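Local coordinates for cell division control protein 45 cdc45 putative (Entamoeba histolytica, PDB 6CC2) that probably takes part in DNA replication as the Cdc45 subunit of the Cdc45-MCM-GINS replicative helicase, at residues S387-A390 with E391-D394; M200-Y203 with A204-V208; L259-L262 with R263-T266. All blocks are in the same frame, centred on the assembly; numbering follows the deposited sequence.

Contact 1: residues S387-A390 with E391-D394; sequences STTA and EPYD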
# COMPACT_ATOMS: atom_id res chain seq x y z
N SER A 387 -14.37 3.84 -10.80
CA SER A 387 -15.22 3.06 -11.67
C SER A 387 -16.57 2.79 -11.04
O SER A 387 -16.67 2.48 -9.84
CB SER A 387 -14.55 1.72 -12.02
OG SER A 387 -15.39 1.01 -12.92
N THR A 388 -17.61 2.88 -11.86
CA THR A 388 -18.96 2.48 -11.49
C THR A 388 -19.34 1.15 -12.11
O THR A 388 -20.49 0.74 -11.99
CB THR A 388 -19.97 3.55 -11.89
OG1 THR A 388 -19.94 3.70 -13.31
CG2 THR A 388 -19.63 4.88 -11.22
N THR A 389 -18.40 0.45 -12.75
CA THR A 389 -18.64 -0.83 -13.38
C THR A 389 -17.59 -1.84 -12.90
O THR A 389 -16.54 -1.47 -12.37
CB THR A 389 -18.61 -0.70 -14.90
OG1 THR A 389 -17.35 -0.17 -15.31
CG2 THR A 389 -19.72 0.24 -15.38
N ALA A 390 -17.88 -3.12 -13.11
CA ALA A 390 -16.97 -4.18 -12.66
C ALA A 390 -15.86 -4.45 -13.65
O ALA A 390 -14.72 -4.75 -13.24
CB ALA A 390 -17.76 -5.47 -12.42
N GLU A 391 -16.13 -4.31 -14.93
CA GLU A 391 -15.17 -4.74 -15.95
C GLU A 391 -13.81 -4.07 -15.83
O GLU A 391 -12.80 -4.76 -16.05
CB GLU A 391 -15.77 -4.47 -17.34
CG GLU A 391 -16.94 -5.38 -17.72
CD GLU A 391 -18.26 -5.04 -17.02
OE1 GLU A 391 -18.41 -3.94 -16.45
OE2 GLU A 391 -19.17 -5.90 -17.06
N PRO A 392 -13.69 -2.79 -15.49
CA PRO A 392 -12.34 -2.21 -15.38
C PRO A 392 -11.45 -2.93 -14.40
O PRO A 392 -10.22 -2.93 -14.55
CB PRO A 392 -12.62 -0.76 -14.94
CG PRO A 392 -14.00 -0.47 -15.53
CD PRO A 392 -14.75 -1.76 -15.38
N TYR A 393 -12.02 -3.52 -13.34
CA TYR A 393 -11.20 -4.17 -12.33
C TYR A 393 -10.49 -5.40 -12.86
O TYR A 393 -9.49 -5.82 -12.28
CB TYR A 393 -12.05 -4.55 -11.11
CG TYR A 393 -12.27 -3.37 -10.17
CD1 TYR A 393 -11.30 -3.01 -9.26
CD2 TYR A 393 -13.44 -2.62 -10.23
CE1 TYR A 393 -11.47 -1.94 -8.41
CE2 TYR A 393 -13.63 -1.54 -9.40
CZ TYR A 393 -12.64 -1.20 -8.49
OH TYR A 393 -12.82 -0.13 -7.66
N ASP A 394 -10.95 -5.96 -13.98
CA ASP A 394 -10.31 -7.17 -14.50
C ASP A 394 -8.84 -6.93 -14.80
O ASP A 394 -8.00 -7.81 -14.54
CB ASP A 394 -11.03 -7.65 -15.76
CG ASP A 394 -12.36 -8.29 -15.44
OD1 ASP A 394 -12.57 -8.67 -14.27
OD2 ASP A 394 -13.19 -8.42 -16.36
O HOH W 1 -14.88 1.60 -7.78
O HOH W 2 -14.41 -7.65 -12.87
O HOH W 3 -20.56 -3.85 -14.03

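Contact 2: residues M200-Y203 with A204-V208; sequences MYWY and AAIGV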
# COMPACT_ATOMS: atom_id res chain seq x y z
N MSE A 200 -18.77 7.45 -0.80
CA MSE A 200 -17.54 7.70 -0.06
C MSE A 200 -17.19 6.55 0.90
O MSE A 200 -16.03 6.34 1.24
CB MSE A 200 -17.66 9.00 0.72
CG MSE A 200 -17.72 10.23 -0.14
SE MSE A 200 -18.03 11.81 0.92
CE MSE A 200 -17.82 13.10 -0.50
N TYR A 201 -18.18 5.77 1.32
CA TYR A 201 -17.89 4.64 2.19
C TYR A 201 -17.19 3.50 1.45
O TYR A 201 -16.33 2.81 2.02
CB TYR A 201 -19.18 4.15 2.86
CG TYR A 201 -19.63 5.08 3.97
CD1 TYR A 201 -19.18 4.89 5.27
CD2 TYR A 201 -20.48 6.16 3.72
CE1 TYR A 201 -19.57 5.74 6.30
CE2 TYR A 201 -20.88 7.00 4.74
CZ TYR A 201 -20.42 6.79 6.03
OH TYR A 201 -20.80 7.64 7.04
N TRP A 202 -17.56 3.26 0.19
CA TRP A 202 -16.82 2.32 -0.65
C TRP A 202 -15.36 2.74 -0.77
O TRP A 202 -14.44 1.94 -0.57
CB TRP A 202 -17.48 2.26 -2.02
CG TRP A 202 -16.76 1.51 -3.10
CD1 TRP A 202 -16.37 2.01 -4.31
CD2 TRP A 202 -16.37 0.14 -3.09
NE1 TRP A 202 -15.80 1.03 -5.07
CE2 TRP A 202 -15.77 -0.14 -4.33
CE3 TRP A 202 -16.51 -0.91 -2.16
CZ2 TRP A 202 -15.28 -1.40 -4.67
CZ3 TRP A 202 -16.01 -2.16 -2.49
CH2 TRP A 202 -15.41 -2.40 -3.73
N TYR A 203 -15.13 4.02 -1.09
CA TYR A 203 -13.75 4.50 -1.20
C TYR A 203 -13.04 4.38 0.14
O TYR A 203 -11.92 3.89 0.22
CB TYR A 203 -13.76 5.94 -1.71
CG TYR A 203 -14.48 6.10 -3.05
CD1 TYR A 203 -14.44 5.11 -4.00
CD2 TYR A 203 -15.19 7.26 -3.34
CE1 TYR A 203 -15.10 5.25 -5.22
CE2 TYR A 203 -15.85 7.42 -4.55
CZ TYR A 203 -15.80 6.40 -5.49
OH TYR A 203 -16.44 6.52 -6.69
N ALA A 204 -13.70 4.81 1.22
CA ALA A 204 -13.07 4.71 2.53
C ALA A 204 -12.77 3.26 2.89
O ALA A 204 -11.74 2.97 3.53
CB ALA A 204 -13.97 5.35 3.60
N ALA A 205 -13.67 2.34 2.55
CA ALA A 205 -13.39 0.93 2.80
C ALA A 205 -12.14 0.46 2.07
O ALA A 205 -11.30 -0.24 2.64
CB ALA A 205 -14.60 0.06 2.39
N ILE A 206 -11.98 0.89 0.80
CA ILE A 206 -10.79 0.55 0.04
C ILE A 206 -9.54 1.09 0.71
O ILE A 206 -8.50 0.41 0.77
CB ILE A 206 -10.91 1.06 -1.41
CG1 ILE A 206 -12.03 0.27 -2.11
CG2 ILE A 206 -9.57 0.96 -2.16
CD1 ILE A 206 -12.42 0.79 -3.45
N GLY A 207 -9.63 2.32 1.24
CA GLY A 207 -8.48 2.92 1.92
C GLY A 207 -8.03 2.15 3.14
O GLY A 207 -6.83 1.93 3.34
N VAL A 208 -8.97 1.72 3.99
CA VAL A 208 -8.56 0.99 5.18
C VAL A 208 -8.14 -0.43 4.83
O VAL A 208 -7.26 -0.99 5.47
CB VAL A 208 -9.66 1.01 6.26
CG1 VAL A 208 -10.85 0.17 5.87
CG2 VAL A 208 -9.08 0.53 7.60

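Contact 3: residues L259-L262 with R263-T266; sequences LMLL and RHWT. With EDO (1,2-ethanediol), chain K.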
# COMPACT_ATOMS: atom_id res chain seq x y z
N LEU A 259 -8.41 -14.78 1.50
CA LEU A 259 -7.37 -15.23 0.57
C LEU A 259 -7.35 -14.26 -0.61
O LEU A 259 -8.40 -13.83 -1.10
CB LEU A 259 -7.63 -16.64 0.09
CG LEU A 259 -7.58 -17.74 1.16
CD1 LEU A 259 -7.93 -19.07 0.52
CD2 LEU A 259 -6.19 -17.80 1.81
N MSE A 260 -6.15 -13.89 -1.03
CA MSE A 260 -5.98 -12.83 -2.03
C MSE A 260 -6.71 -13.09 -3.33
O MSE A 260 -6.41 -14.08 -4.03
CB MSE A 260 -4.45 -12.65 -2.33
CG MSE A 260 -4.20 -11.71 -3.48
SE MSE A 260 -2.27 -11.44 -3.73
CE MSE A 260 -1.63 -13.22 -3.81
N LEU A 261 -7.67 -12.23 -3.65
CA LEU A 261 -8.40 -12.25 -4.91
C LEU A 261 -9.07 -13.60 -5.21
O LEU A 261 -9.30 -13.93 -6.36
CB LEU A 261 -7.48 -11.86 -6.08
CG LEU A 261 -7.06 -10.39 -6.07
CD1 LEU A 261 -6.10 -10.13 -7.24
CD2 LEU A 261 -8.25 -9.47 -6.19
N LEU A 262 -9.43 -14.34 -4.16
CA LEU A 262 -9.99 -15.68 -4.32
C LEU A 262 -11.13 -15.71 -5.34
O LEU A 262 -11.14 -16.55 -6.24
CB LEU A 262 -10.46 -16.19 -2.97
CG LEU A 262 -11.13 -17.58 -2.91
CD1 LEU A 262 -10.17 -18.65 -3.38
CD2 LEU A 262 -11.67 -17.89 -1.53
N ARG A 263 -12.13 -14.84 -5.20
CA ARG A 263 -13.27 -14.87 -6.09
C ARG A 263 -12.89 -14.59 -7.54
O ARG A 263 -13.63 -14.95 -8.44
CB ARG A 263 -14.33 -13.89 -5.62
CG ARG A 263 -15.13 -14.36 -4.41
CD ARG A 263 -16.17 -13.31 -3.97
NE ARG A 263 -15.48 -12.10 -3.52
CZ ARG A 263 -14.92 -11.95 -2.33
NH1 ARG A 263 -15.01 -12.91 -1.42
NH2 ARG A 263 -14.29 -10.83 -2.04
N HIS A 264 -11.73 -13.97 -7.76
CA HIS A 264 -11.28 -13.57 -9.10
C HIS A 264 -10.10 -14.41 -9.57
O HIS A 264 -9.40 -14.05 -10.52
CB HIS A 264 -10.96 -12.08 -9.06
CG HIS A 264 -12.02 -11.31 -8.36
ND1 HIS A 264 -13.28 -11.11 -8.90
CD2 HIS A 264 -12.07 -10.77 -7.12
CE1 HIS A 264 -14.03 -10.46 -8.03
NE2 HIS A 264 -13.32 -10.27 -6.93
N TRP A 265 -9.90 -15.55 -8.93
CA TRP A 265 -8.74 -16.39 -9.20
C TRP A 265 -9.20 -17.84 -9.09
O TRP A 265 -10.32 -18.18 -9.51
CB TRP A 265 -7.63 -16.06 -8.21
CG TRP A 265 -6.24 -16.33 -8.65
CD1 TRP A 265 -5.83 -17.00 -9.74
CD2 TRP A 265 -5.05 -15.86 -7.99
NE1 TRP A 265 -4.44 -17.01 -9.81
CE2 TRP A 265 -3.95 -16.32 -8.73
CE3 TRP A 265 -4.82 -15.12 -6.84
CZ2 TRP A 265 -2.64 -16.05 -8.37
CZ3 TRP A 265 -3.51 -14.85 -6.48
CH2 TRP A 265 -2.44 -15.31 -7.25
N THR A 266 -8.32 -18.70 -8.58
CA THR A 266 -8.61 -20.11 -8.30
C THR A 266 -8.27 -20.38 -6.84
O THR A 266 -7.42 -19.71 -6.26
CB THR A 266 -7.82 -21.08 -9.17
OG1 THR A 266 -6.43 -21.05 -8.81
CG2 THR A 266 -7.95 -20.75 -10.67
C1 EDO K . -15.13 -16.98 0.47
O1 EDO K . -16.37 -17.54 0.92
C2 EDO K . -15.31 -16.43 -0.94
O2 EDO K . -16.40 -15.50 -0.96

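Contact 1: residues S387-A390 with E391-D394
P392 packs against T389 and S387 in the turn that leads from helix 374-385 into helix 393-417. The evidence for a turn is a bond from Y393 N to A390 O (3.0 Å, N-H...O angle 143°), which joins residues three apart. This donor stands above the carbonyl plane of A390, and water 2 donates to the same oxygen while also reaching the carboxylate of D394.

Two hydroxyls meet the pyrrolidine ring of P392. T389 places OG1 between its backbone N and its carbonyl carbon (chi1 58°), a rotamer that turns the oxygen onto the proline and leaves T389 OG1 only 3.0 Å from P392 CD, a tight approach. The T389 side chain and the ring cross at about a right angle. S387 OG, swung opposite its own amide nitrogen (chi1 -177°), comes within 3.3 Å of P392 CG. That orientation also lets S387 OG donate to T389 O at 2.8 Å, so the hydroxyl is tied to the loop backbone while the same oxygen lies against P392 CG.

E391 folds back through a bend at chi2, bringing OE1 to 3.6 Å from T389 CB. Its backbone N is buried without a partner in the model. The Y393 ring presents its edge to A390 O, which lies near the ring plane, and S387 CB approaches the same ring obliquely. The ring is otherwise packed on I352 and on A357 and A360 of helix 354-364, while L384 of the preceding helix touches both P392 and Y393. At the far end of the ring, Y393 OH donates to water 1 at 2.7 Å, and this water in turn donates to S387 O at 2.9 Å.

Contact 2: residues M200-Y203 with A204-V208
I206 lays its CD1 methyl over one face of the W202 indole, four residues back along a buried part of alpha-helix 199-213. As a CH-pi contact it is well defined: CD1 of I206 is 3.8 Å from the centroid of the five-membered ring of W202 and 22° off the ring normal. The nearest ring atom is W202 CE2, at 3.6 Å from I206 CD1. The methyl sits 3.6 Å above the indole plane, offset toward the rim. W202 holds CG opposite its backbone N (chi1 171°), and the extended isoleucine chain carries its methyl up to the indole.

The backbone bonds are those of a regular helix. A204 N donates to M200 O and A205 N to Y201 O, both at 2.8 Å; I206 N reaches W202 O and G207 N reaches Y203 O, both at 3.0 Å.

Side-chain packing sets this part of the helix among four others: M200 and Y201 touch helix 182-192, Y201 and A204 touch helix 219-233, and Y203 touches helix 33-48. W202, A205 and I206 all meet helix 354-364. Within the turn, the foot of the isoleucine also lies close to the backbone, with I206 CG1 3.3 Å from W202 O.

Contact 3: residues L259-L262 with R263-T266
L261 O accepts the shortest bond here, from H264 N at 2.8 Å, with the donor well above the carbonyl plane. W265 N repeats this i to i+3 step on L262 O at 3.1 Å, again from above the plane. Together they extend the type II beta turn L259-L262, which they overlap, into a short 3-10 turn at L262 and R263; L261 takes the positive phi (56°) of the third position of the type II turn. The whole loop joins strand 251-257 to helix 267-273, and T266 is the N-cap of that helix, its OG1 bonded to the backbone N of D269.

The W265 indole lies beside M260. M260 O meets the ring edge in plane, 3.4 Å from W265 CE3, while also accepting from S270 OG. The selenomethionine chain runs extended and then bends at chi3 (52°), carrying M260 CE to 3.6 Å from W265 CZ3. L261 and H264 cross at about a right angle, with L261 CD2 4.1 Å from H264 CD2. One imidazole face of H264 is covered by R263 CB, over the centre and 4.0 Å above the ring plane, and the ring also stacks with F397 of helix 393-417.

R263 bends at chi3 and sends its guanidinium out of the turn. R263 NH1 donates to O2 of a 1,2-ethanediol, probably from the crystallisation liquor, at 3.0 Å, the oxygen lying at the guanidinium edge, in its plane. R263 NE bonds to S351 O, and salt bridges link R263 NH1 to D256 and R263 NH2 to D356. These three protein partners hold the guanidinium in place and fix its rotation, tying this loop to strand 251-257 and to the region of helix 354-364.

Helix 354-364 and its approach link all three sites. A357 of this helix touches Y393 of contact 1 as well as W202 and I206 of contact 2, while D356 and S351 bind R263 of contact 3. Contacts 1 and 2 also meet directly by packing, Y393 OH lying 4.1 Å from W202 CZ2, with centres about 16 Å apart. Contact 3 touches neither: its nearest atoms are about 6 Å from contact 1 and about 9 Å from contact 2. It nevertheless packs on helix 393-417, which the turn of contact 1 leads into. The 1,2-ethanediol, probably from the crystallisation liquor, is bound at contact 3.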